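Local coordinates for potential RNA-dependent RNA polymerase (Human picobirnavirus, PDB 5I62), which catalyses RNA-templated RNA synthesis from ribonucleoside triphosphates, probably serving both transcription and replication of the viral double-stranded RNA genome, at residues S98-V104 with Q267-T272; L338-A342 with S376-L382; K460-L464 with W524-Q528. All blocks are in the same frame, centred on the assembly; numbering follows the deposited sequence.

Interaction 1. Residues S98-V104 with Q267-T272; sequences SISKDQV and QHFNPT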
loop_
_atom_site.group_PDB
_atom_site.type_symbol
_atom_site.label_atom_id
_atom_site.label_comp_id
_atom_site.label_asym_id
_atom_site.label_seq_id
_atom_site.Cartn_x
_atom_site.Cartn_y
_atom_site.Cartn_z
ATOM N N SER A 98 2.873 17.641 9.491
ATOM C CA SER A 98 4.033 16.781 9.699
ATOM C C SER A 98 5.197 17.088 8.763
ATOM O O SER A 98 6.272 16.518 8.943
ATOM C CB SER A 98 3.652 15.306 9.549
ATOM O OG SER A 98 2.633 14.940 10.473
ATOM N N ILE A 99 5.014 17.930 7.744
ATOM C CA ILE A 99 6.096 18.182 6.799
ATOM C C ILE A 99 6.997 19.324 7.218
ATOM O O ILE A 99 7.923 19.671 6.476
ATOM C CB ILE A 99 5.575 18.467 5.382
ATOM C CG1 ILE A 99 4.650 19.695 5.413
ATOM C CG2 ILE A 99 4.889 17.218 4.830
ATOM C CD1 ILE A 99 4.252 20.189 4.072
ATOM N N SER A 100 6.752 19.938 8.368
ATOM C CA SER A 100 7.557 21.073 8.798
ATOM C C SER A 100 8.454 20.743 9.994
ATOM O O SER A 100 8.972 21.650 10.644
ATOM C CB SER A 100 6.655 22.274 9.078
ATOM O OG SER A 100 5.803 22.025 10.172
ATOM N N LYS A 101 8.645 19.460 10.295
ATOM C CA LYS A 101 9.628 19.066 11.289
ATOM C C LYS A 101 11.037 19.413 10.797
ATOM O O LYS A 101 11.266 19.607 9.601
ATOM C CB LYS A 101 9.506 17.574 11.590
ATOM C CG LYS A 101 8.188 17.253 12.288
ATOM C CD LYS A 101 8.010 15.782 12.673
ATOM C CE LYS A 101 6.637 15.619 13.368
ATOM N NZ LYS A 101 6.333 14.257 13.892
ATOM N N ASP A 102 11.978 19.534 11.742
ATOM C CA ASP A 102 13.374 19.779 11.381
ATOM C C ASP A 102 13.830 18.738 10.365
ATOM O O ASP A 102 13.607 17.540 10.553
ATOM C CB ASP A 102 14.268 19.718 12.620
ATOM C CG ASP A 102 13.878 20.733 13.691
ATOM O OD1 ASP A 102 13.337 21.809 13.343
ATOM O OD2 ASP A 102 14.105 20.451 14.887
ATOM N N GLN A 103 14.453 19.195 9.281
ATOM C CA GLN A 103 14.811 18.290 8.192
ATOM C C GLN A 103 16.114 18.745 7.551
ATOM O O GLN A 103 16.205 19.861 7.034
ATOM C CB GLN A 103 13.672 18.210 7.160
ATOM C CG GLN A 103 13.151 19.559 6.724
ATOM C CD GLN A 103 11.829 19.487 5.979
ATOM O OE1 GLN A 103 11.800 19.518 4.741
ATOM N NE2 GLN A 103 10.723 19.427 6.735
ATOM N N VAL A 104 17.121 17.880 7.588
ATOM C CA VAL A 104 18.426 18.185 7.003
ATOM C C VAL A 104 18.519 17.623 5.589
ATOM O O VAL A 104 17.814 16.669 5.243
ATOM C CB VAL A 104 19.578 17.662 7.882
ATOM C CG1 VAL A 104 19.411 18.116 9.335
ATOM C CG2 VAL A 104 19.671 16.148 7.792
ATOM N N GLN A 267 2.655 11.225 5.605
ATOM C CA GLN A 267 2.428 12.542 6.188
ATOM C C GLN A 267 3.731 13.319 6.346
ATOM O O GLN A 267 3.734 14.551 6.264
ATOM C CB GLN A 267 1.725 12.403 7.535
ATOM C CG GLN A 267 0.295 11.821 7.508
ATOM C CD GLN A 267 0.244 10.299 7.518
ATOM O OE1 GLN A 267 1.152 9.624 7.029
ATOM N NE2 GLN A 267 -0.823 9.753 8.097
ATOM N N HIS A 268 4.837 12.623 6.584
ATOM C CA HIS A 268 6.122 13.269 6.818
ATOM C C HIS A 268 6.945 13.417 5.549
ATOM O O HIS A 268 8.101 13.858 5.624
ATOM C CB HIS A 268 6.939 12.475 7.847
ATOM C CG HIS A 268 6.423 12.570 9.249
ATOM N ND1 HIS A 268 5.396 11.784 9.716
ATOM C CD2 HIS A 268 6.814 13.338 10.295
ATOM C CE1 HIS A 268 5.156 12.081 10.981
ATOM N NE2 HIS A 268 6.003 13.019 11.356
ATOM N N PHE A 269 6.404 13.029 4.393
ATOM C CA PHE A 269 7.182 13.050 3.150
ATOM C C PHE A 269 7.261 14.503 2.683
ATOM O O PHE A 269 6.503 14.967 1.831
ATOM C CB PHE A 269 6.559 12.122 2.109
ATOM C CG PHE A 269 7.531 11.625 1.082
ATOM C CD1 PHE A 269 8.395 10.571 1.368
ATOM C CD2 PHE A 269 7.590 12.212 -0.163
ATOM C CE1 PHE A 269 9.300 10.115 0.418
ATOM C CE2 PHE A 269 8.506 11.770 -1.120
ATOM C CZ PHE A 269 9.346 10.716 -0.837
ATOM N N ASN A 270 8.239 15.213 3.239
ATOM C CA ASN A 270 8.305 16.671 3.257
ATOM C C ASN A 270 9.041 17.184 2.014
ATOM O O ASN A 270 9.499 16.410 1.183
ATOM C CB ASN A 270 8.969 17.095 4.563
ATOM C CG ASN A 270 10.356 16.477 4.721
ATOM O OD1 ASN A 270 11.153 16.462 3.785
ATOM N ND2 ASN A 270 10.633 15.956 5.908
ATOM N N PRO A 271 9.176 18.510 1.857
ATOM C CA PRO A 271 9.809 19.037 0.639
ATOM C C PRO A 271 11.257 18.618 0.467
ATOM O O PRO A 271 11.748 18.619 -0.660
ATOM C CB PRO A 271 9.686 20.558 0.804
ATOM C CG PRO A 271 8.418 20.732 1.625
ATOM C CD PRO A 271 8.490 19.587 2.615
ATOM N N THR A 272 11.955 18.264 1.547
ATOM C CA THR A 272 13.304 17.742 1.382
ATOM C C THR A 272 13.261 16.376 0.712
ATOM O O THR A 272 13.967 16.136 -0.275
ATOM C CB THR A 272 14.002 17.686 2.745
ATOM O OG1 THR A 272 14.044 19.004 3.303
ATOM C CG2 THR A 272 15.422 17.172 2.598
HETATM O O HOH W 1 8.819 16.439 8.169
HETATM O O HOH W 2 16.475 20.528 4.141
#
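Lys101 and His268 meet through a single polar bond, Lys101 NZ donating to His268 NE2 at 2.8 Å. The ammonium lies in the plane of the imidazole, and the fully extended lysine chain brings CD and CE along the same ring edge. A face of that ring is taken by Ser98, whose CB stands 3.7 Å from the His268 ring centroid and only 5° off the normal, a CH-pi contact. Because His268 ND1 bonds to the carbonyl of Lys264, the ring is fixed at both nitrogens, which is consistent with a proton on ND1 and an open acceptor at NE2.

Gln103 fills the other end. With CG lodged between its backbone N and carbonyl carbon (chi1 49°) and the chain extended beyond, the amide reaches back along its own loop and is used at both ends. NE2 donates to Ile99 O at 2.8 Å and to Lys101 O at 2.9 Å, both acceptors near the amide plane, so the turn is closed from within. OE1 faces across and accepts from Thr272 OG1 at 2.7 Å, with a weak, longer bond from Thr272 N. The Gln103 amide stacks on that of Asn270, planes 30° apart; OE1 and Asn270 OD1 are both acceptors and do not bond. Asn270 ND2 donates to the carbonyl of His380 and to a water that in turn donates to Ser98 O. Between these polar ends Ile99 CB rests 3.8 Å from Asn270 CB and, more loosely, against Pro271 CD.

Asn270, at the N-cap of helix 271-284, accepts at OD1 from Cys273 N and, weakly, from Thr272 N. Immediately after polymerase motif A, this capped turn is where the palm receives the loop 98-104.

Interaction 2. Residues L338-A342 with S376-L382; sequences LQHEA and SYSRHGL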
loop_
_atom_site.group_PDB
_atom_site.type_symbol
_atom_site.label_atom_id
_atom_site.label_comp_id
_atom_site.label_asym_id
_atom_site.label_seq_id
_atom_site.Cartn_x
_atom_site.Cartn_y
_atom_site.Cartn_z
ATOM N N LEU A 338 17.679 6.641 1.473
ATOM C CA LEU A 338 17.845 6.586 2.924
ATOM C C LEU A 338 18.710 5.396 3.341
ATOM O O LEU A 338 19.568 5.509 4.226
ATOM C CB LEU A 338 16.470 6.513 3.603
ATOM C CG LEU A 338 15.578 7.754 3.637
ATOM C CD1 LEU A 338 14.212 7.388 4.237
ATOM C CD2 LEU A 338 16.243 8.870 4.447
ATOM N N GLN A 339 18.478 4.235 2.723
ATOM C CA GLN A 339 19.246 3.041 3.068
ATOM C C GLN A 339 20.710 3.224 2.699
ATOM O O GLN A 339 21.607 2.900 3.485
ATOM C CB GLN A 339 18.645 1.811 2.369
ATOM C CG GLN A 339 17.194 1.489 2.814
ATOM C CD GLN A 339 16.701 0.152 2.274
ATOM O OE1 GLN A 339 17.053 -0.249 1.173
ATOM N NE2 GLN A 339 15.929 -0.566 3.085
ATOM N N HIS A 340 20.977 3.739 1.496
ATOM C CA HIS A 340 22.358 3.998 1.105
ATOM C C HIS A 340 23.017 4.985 2.054
ATOM O O HIS A 340 24.180 4.807 2.447
ATOM C CB HIS A 340 22.418 4.545 -0.320
ATOM C CG HIS A 340 22.312 3.494 -1.373
ATOM N ND1 HIS A 340 23.259 2.504 -1.527
ATOM C CD2 HIS A 340 21.363 3.261 -2.312
ATOM C CE1 HIS A 340 22.903 1.713 -2.527
ATOM N NE2 HIS A 340 21.756 2.151 -3.019
ATOM N N GLU A 341 22.279 6.034 2.435
ATOM C CA GLU A 341 22.847 7.086 3.272
ATOM C C GLU A 341 23.213 6.560 4.651
ATOM O O GLU A 341 24.242 6.948 5.215
ATOM C CB GLU A 341 21.874 8.258 3.393
ATOM C CG GLU A 341 22.413 9.406 4.233
ATOM C CD GLU A 341 21.335 10.438 4.523
ATOM O OE1 GLU A 341 20.302 10.076 5.145
ATOM O OE2 GLU A 341 21.509 11.604 4.103
ATOM N N ALA A 342 22.392 5.667 5.208
ATOM C CA ALA A 342 22.739 5.075 6.499
ATOM C C ALA A 342 24.086 4.347 6.425
ATOM O O ALA A 342 24.941 4.501 7.305
ATOM C CB ALA A 342 21.633 4.130 6.957
ATOM N N SER A 376 19.864 8.101 11.319
ATOM C CA SER A 376 20.203 8.535 9.968
ATOM C C SER A 376 18.958 8.904 9.171
ATOM O O SER A 376 18.991 9.842 8.367
ATOM C CB SER A 376 20.991 7.443 9.241
ATOM O OG SER A 376 21.405 7.877 7.954
ATOM N N TYR A 377 17.865 8.160 9.361
ATOM C CA TYR A 377 16.620 8.448 8.648
ATOM C C TYR A 377 15.910 9.671 9.233
ATOM O O TYR A 377 15.449 10.548 8.494
ATOM C CB TYR A 377 15.672 7.255 8.726
ATOM C CG TYR A 377 16.001 5.994 7.959
ATOM C CD1 TYR A 377 17.239 5.788 7.354
ATOM C CD2 TYR A 377 15.053 4.989 7.863
ATOM C CE1 TYR A 377 17.517 4.604 6.677
ATOM C CE2 TYR A 377 15.306 3.820 7.185
ATOM C CZ TYR A 377 16.537 3.627 6.593
ATOM O OH TYR A 377 16.757 2.443 5.921
ATOM N N SER A 378 15.776 9.717 10.566
ATOM C CA SER A 378 14.874 10.666 11.217
ATOM C C SER A 378 15.323 12.111 11.043
ATOM O O SER A 378 14.491 13.026 11.067
ATOM C CB SER A 378 14.744 10.337 12.698
ATOM O OG SER A 378 14.099 9.090 12.868
ATOM N N ARG A 379 16.622 12.341 10.873
ATOM C CA ARG A 379 17.125 13.701 10.711
ATOM C C ARG A 379 16.538 14.401 9.491
ATOM O O ARG A 379 16.622 15.625 9.389
ATOM C CB ARG A 379 18.650 13.684 10.614
ATOM C CG ARG A 379 19.141 12.928 9.410
ATOM C CD ARG A 379 20.657 12.850 9.390
ATOM N NE ARG A 379 21.153 11.707 8.631
ATOM C CZ ARG A 379 22.441 11.509 8.351
ATOM N NH1 ARG A 379 23.339 12.399 8.763
ATOM N NH2 ARG A 379 22.836 10.427 7.670
ATOM N N HIS A 380 15.954 13.659 8.562
ATOM C CA HIS A 380 15.302 14.266 7.411
ATOM C C HIS A 380 13.846 14.634 7.695
ATOM O O HIS A 380 13.085 14.873 6.756
ATOM C CB HIS A 380 15.400 13.324 6.217
ATOM C CG HIS A 380 16.808 12.947 5.890
ATOM N ND1 HIS A 380 17.741 13.870 5.477
ATOM C CD2 HIS A 380 17.462 11.762 5.976
ATOM C CE1 HIS A 380 18.901 13.266 5.287
ATOM N NE2 HIS A 380 18.759 11.986 5.581
ATOM N N GLY A 381 13.463 14.714 8.964
ATOM C CA GLY A 381 12.097 15.050 9.314
ATOM C C GLY A 381 11.150 13.876 9.327
ATOM O O GLY A 381 9.936 14.080 9.242
ATOM N N LEU A 382 11.665 12.653 9.431
ATOM C CA LEU A 382 10.843 11.454 9.442
ATOM C C LEU A 382 10.683 10.938 10.866
ATOM O O LEU A 382 11.560 11.113 11.712
ATOM C CB LEU A 382 11.444 10.379 8.537
ATOM C CG LEU A 382 11.678 10.925 7.129
ATOM C CD1 LEU A 382 12.548 9.966 6.317
ATOM C CD2 LEU A 382 10.296 11.181 6.438
HETATM O O HOH W 3 19.570 7.676 6.046
HETATM O O HOH W 4 14.772 0.735 5.616
#
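The Tyr377 ring carries Leu338 CB over one face, offset toward the rim, 4.0 Å from the ring centroid and 23° off its normal. A water sits at its hydroxyl edge and links Tyr377 OH to Gln339 NE2, whose protein partner is the carbonyl of Gln355. The imidazole of His380 has Arg379 CG above the centre of one face and stacks with the ring of Phe106. At its edge lies the Glu341 carboxylate, almost coplanar with it at 13°. The Arg379 guanidinium, in turn, has Glu341 OE2 over a face and Ser376 O at an edge.

Glu341 CG is anti to the backbone N (chi1 -179°) and the chain runs out extended, which delivers the carboxylate to both His380 and Arg379. Arg379 is held side-on by Ser376: NE reaches Ser376 O at 2.9 Å and NH2 reaches Ser376 OG at 2.9 Å. Its salt bridge, Glu341 OE1 to Arg379 NH2, is longer at 3.6 Å. A bridging water donates to Leu338 O and Glu341 OE1 and accepts from Ser376 OG. Elsewhere in the contact Leu338 CD1 and Leu382 CD1 meet tip to tip at 3.7 Å.

Helix 327-345, the motif B helix of the polymerase palm, is thereby joined to the helix and turn of motif D. His380 NE2 donates to Glu341 OE1 at 2.5 Å, a length so short that its exact value is doubtful, while ND1 bonds to the carbonyl of Val104. With both nitrogens facing acceptors, His380 may be doubly protonated, though the nearby Arg379 would oppose it.

Interaction 3. Residues K460-L464 with W524-Q528; sequences KEEFL and WWVVQ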
loop_
_atom_site.group_PDB
_atom_site.type_symbol
_atom_site.label_atom_id
_atom_site.label_comp_id
_atom_site.label_asym_id
_atom_site.label_seq_id
_atom_site.Cartn_x
_atom_site.Cartn_y
_atom_site.Cartn_z
ATOM N N LYS A 460 0.077 -24.886 6.857
ATOM C CA LYS A 460 -0.907 -24.394 5.903
ATOM C C LYS A 460 -1.979 -25.440 5.614
ATOM O O LYS A 460 -3.139 -25.091 5.374
ATOM C CB LYS A 460 -0.224 -23.962 4.621
ATOM C CG LYS A 460 0.536 -25.075 3.956
ATOM C CD LYS A 460 1.261 -24.556 2.748
ATOM C CE LYS A 460 2.132 -25.638 2.133
ATOM N NZ LYS A 460 2.286 -25.412 0.679
ATOM N N GLU A 461 -1.614 -26.728 5.621
ATOM C CA GLU A 461 -2.605 -27.757 5.310
ATOM C C GLU A 461 -3.615 -27.899 6.436
ATOM O O GLU A 461 -4.819 -28.045 6.184
ATOM C CB GLU A 461 -1.930 -29.104 5.038
ATOM C CG GLU A 461 -0.959 -29.100 3.880
ATOM C CD GLU A 461 -1.642 -28.918 2.521
ATOM O OE1 GLU A 461 -2.897 -28.911 2.447
ATOM O OE2 GLU A 461 -0.911 -28.762 1.516
ATOM N N GLU A 462 -3.137 -27.895 7.686
ATOM C CA GLU A 462 -4.045 -27.879 8.823
ATOM C C GLU A 462 -4.884 -26.613 8.812
ATOM O O GLU A 462 -6.089 -26.651 9.091
ATOM C CB GLU A 462 -3.269 -27.985 10.133
ATOM C CG GLU A 462 -2.555 -29.320 10.339
ATOM C CD GLU A 462 -1.196 -29.398 9.645
ATOM O OE1 GLU A 462 -0.870 -28.523 8.808
ATOM O OE2 GLU A 462 -0.440 -30.351 9.938
ATOM N N PHE A 463 -4.259 -25.483 8.477
ATOM C CA PHE A 463 -4.988 -24.227 8.444
ATOM C C PHE A 463 -6.109 -24.276 7.414
ATOM O O PHE A 463 -7.225 -23.815 7.684
ATOM C CB PHE A 463 -4.037 -23.073 8.155
ATOM C CG PHE A 463 -4.695 -21.734 8.246
ATOM C CD1 PHE A 463 -5.100 -21.242 9.478
ATOM C CD2 PHE A 463 -4.937 -20.982 7.103
ATOM C CE1 PHE A 463 -5.715 -20.008 9.582
ATOM C CE2 PHE A 463 -5.553 -19.736 7.196
ATOM C CZ PHE A 463 -5.942 -19.251 8.443
ATOM N N LEU A 464 -5.838 -24.864 6.243
ATOM C CA LEU A 464 -6.862 -24.968 5.206
ATOM C C LEU A 464 -8.022 -25.854 5.653
ATOM O O LEU A 464 -9.189 -25.515 5.432
ATOM C CB LEU A 464 -6.247 -25.503 3.921
ATOM C CG LEU A 464 -7.197 -25.551 2.728
ATOM C CD1 LEU A 464 -7.726 -24.152 2.389
ATOM C CD2 LEU A 464 -6.494 -26.177 1.535
ATOM N N TRP A 524 -2.987 -20.561 -8.021
ATOM C CA TRP A 524 -2.781 -20.398 -6.583
ATOM C C TRP A 524 -2.642 -21.748 -5.886
ATOM O O TRP A 524 -3.301 -22.729 -6.252
ATOM C CB TRP A 524 -3.932 -19.608 -5.950
ATOM C CG TRP A 524 -3.968 -18.151 -6.288
ATOM C CD1 TRP A 524 -3.094 -17.464 -7.084
ATOM C CD2 TRP A 524 -4.929 -17.193 -5.828
ATOM N NE1 TRP A 524 -3.456 -16.141 -7.150
ATOM C CE2 TRP A 524 -4.579 -15.948 -6.388
ATOM C CE3 TRP A 524 -6.053 -17.269 -4.998
ATOM C CZ2 TRP A 524 -5.311 -14.792 -6.147
ATOM C CZ3 TRP A 524 -6.778 -16.124 -4.761
ATOM C CH2 TRP A 524 -6.405 -14.899 -5.334
ATOM N N TRP A 525 -1.787 -21.782 -4.860
ATOM C CA TRP A 525 -1.644 -22.974 -4.032
ATOM C C TRP A 525 -2.977 -23.416 -3.432
ATOM O O TRP A 525 -3.292 -24.614 -3.401
ATOM C CB TRP A 525 -0.633 -22.724 -2.908
ATOM C CG TRP A 525 -0.842 -23.674 -1.773
ATOM C CD1 TRP A 525 -0.439 -24.974 -1.709
ATOM C CD2 TRP A 525 -1.565 -23.419 -0.553
ATOM N NE1 TRP A 525 -0.848 -25.542 -0.523
ATOM C CE2 TRP A 525 -1.542 -24.611 0.203
ATOM C CE3 TRP A 525 -2.221 -22.298 -0.029
ATOM C CZ2 TRP A 525 -2.146 -24.716 1.452
ATOM C CZ3 TRP A 525 -2.824 -22.406 1.214
ATOM C CH2 TRP A 525 -2.780 -23.605 1.940
ATOM N N VAL A 526 -3.765 -22.463 -2.919
ATOM C CA VAL A 526 -4.988 -22.836 -2.214
ATOM C C VAL A 526 -5.971 -23.502 -3.171
ATOM O O VAL A 526 -6.715 -24.410 -2.780
ATOM C CB VAL A 526 -5.617 -21.609 -1.511
ATOM C CG1 VAL A 526 -6.044 -20.551 -2.529
ATOM C CG2 VAL A 526 -6.825 -22.030 -0.658
ATOM N N VAL A 527 -5.980 -23.072 -4.435
ATOM C CA VAL A 527 -6.824 -23.712 -5.439
ATOM C C VAL A 527 -6.364 -25.145 -5.677
ATOM O O VAL A 527 -7.175 -26.079 -5.723
ATOM C CB VAL A 527 -6.823 -22.888 -6.741
ATOM C CG1 VAL A 527 -7.581 -23.620 -7.838
ATOM C CG2 VAL A 527 -7.434 -21.501 -6.503
ATOM N N GLN A 528 -5.048 -25.340 -5.813
ATOM C CA GLN A 528 -4.511 -26.687 -5.967
ATOM C C GLN A 528 -4.800 -27.538 -4.737
ATOM O O GLN A 528 -5.142 -28.723 -4.856
ATOM C CB GLN A 528 -3.008 -26.630 -6.234
ATOM C CG GLN A 528 -2.381 -28.008 -6.430
ATOM C CD GLN A 528 -0.865 -27.999 -6.301
ATOM O OE1 GLN A 528 -0.257 -26.972 -6.002
ATOM N NE2 GLN A 528 -0.246 -29.157 -6.546
#
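Lys460 NZ is gripped by two partners, the indole of Trp525 and the backbone carbonyl of Lys455, to which it is hydrogen-bonded. Toward Trp525 the interaction is cation-pi: NZ lies 3.8 Å from the centroid of the five-membered ring, but 32° off the normal, so the charge is off-centre. The contact joins the first turns of helices 460-469 and 525-532 in the C-terminal part of the polymerase, consistent with the thumb of its right-hand fold.

The lysine does more than place its charge. Its CG occupies the cramped site between backbone N and carbonyl carbon (chi1 60°), and the extended chain beyond runs over one face of the indole, where Lys460 CD is 3.6 Å from Trp525 CZ2. Lys460 NZ ends 3.4 Å from Trp525 NE1, a pair of two donors and no hydrogen bond. At the indole edge, in its plane, Glu461 OE2 stands 3.8 Å from Trp525 NE1, its carboxylate steeply turned against the ring; the other oxygen, OE1, forms a salt bridge with Arg533.

Where the second helix begins, the carboxylate of Glu452 accepts from the backbone N of both Trp525 and Val526, while Ile451 of helix 441-451 also touches the Trp525 side chain. One turn along from Lys460, Leu464 completes the contact: its CB approaches Trp525 CH2 at 4.4 Å, and its side chain crosses that of Val526 at about a right angle, with Leu464 CD1 3.8 Å from Val526 CG2.

Overall arrangement
Interactions 1, 2 and 3 follow one another along the chain without interleaving. Interactions 1 and 2 have centres 12 Å apart and touch directly through His380, which bonds to residues on both sides of interaction 1, so the loop 98-104, the turn after motif A, helix 327-345 and residues 376-382 form one continuous packing block. Gln339 and Tyr377 of interaction 2 touch strand 360-363 of the palm's four-stranded antiparallel sheet. Interaction 3 lies apart: its centre is about 44 Å from that of interaction 1, on the opposite side of the chain's centre, and about 40 Å from that of interaction 2. The contacts thus belong to two separate regions, one around the palm and one near the C-terminus, probably the thumb.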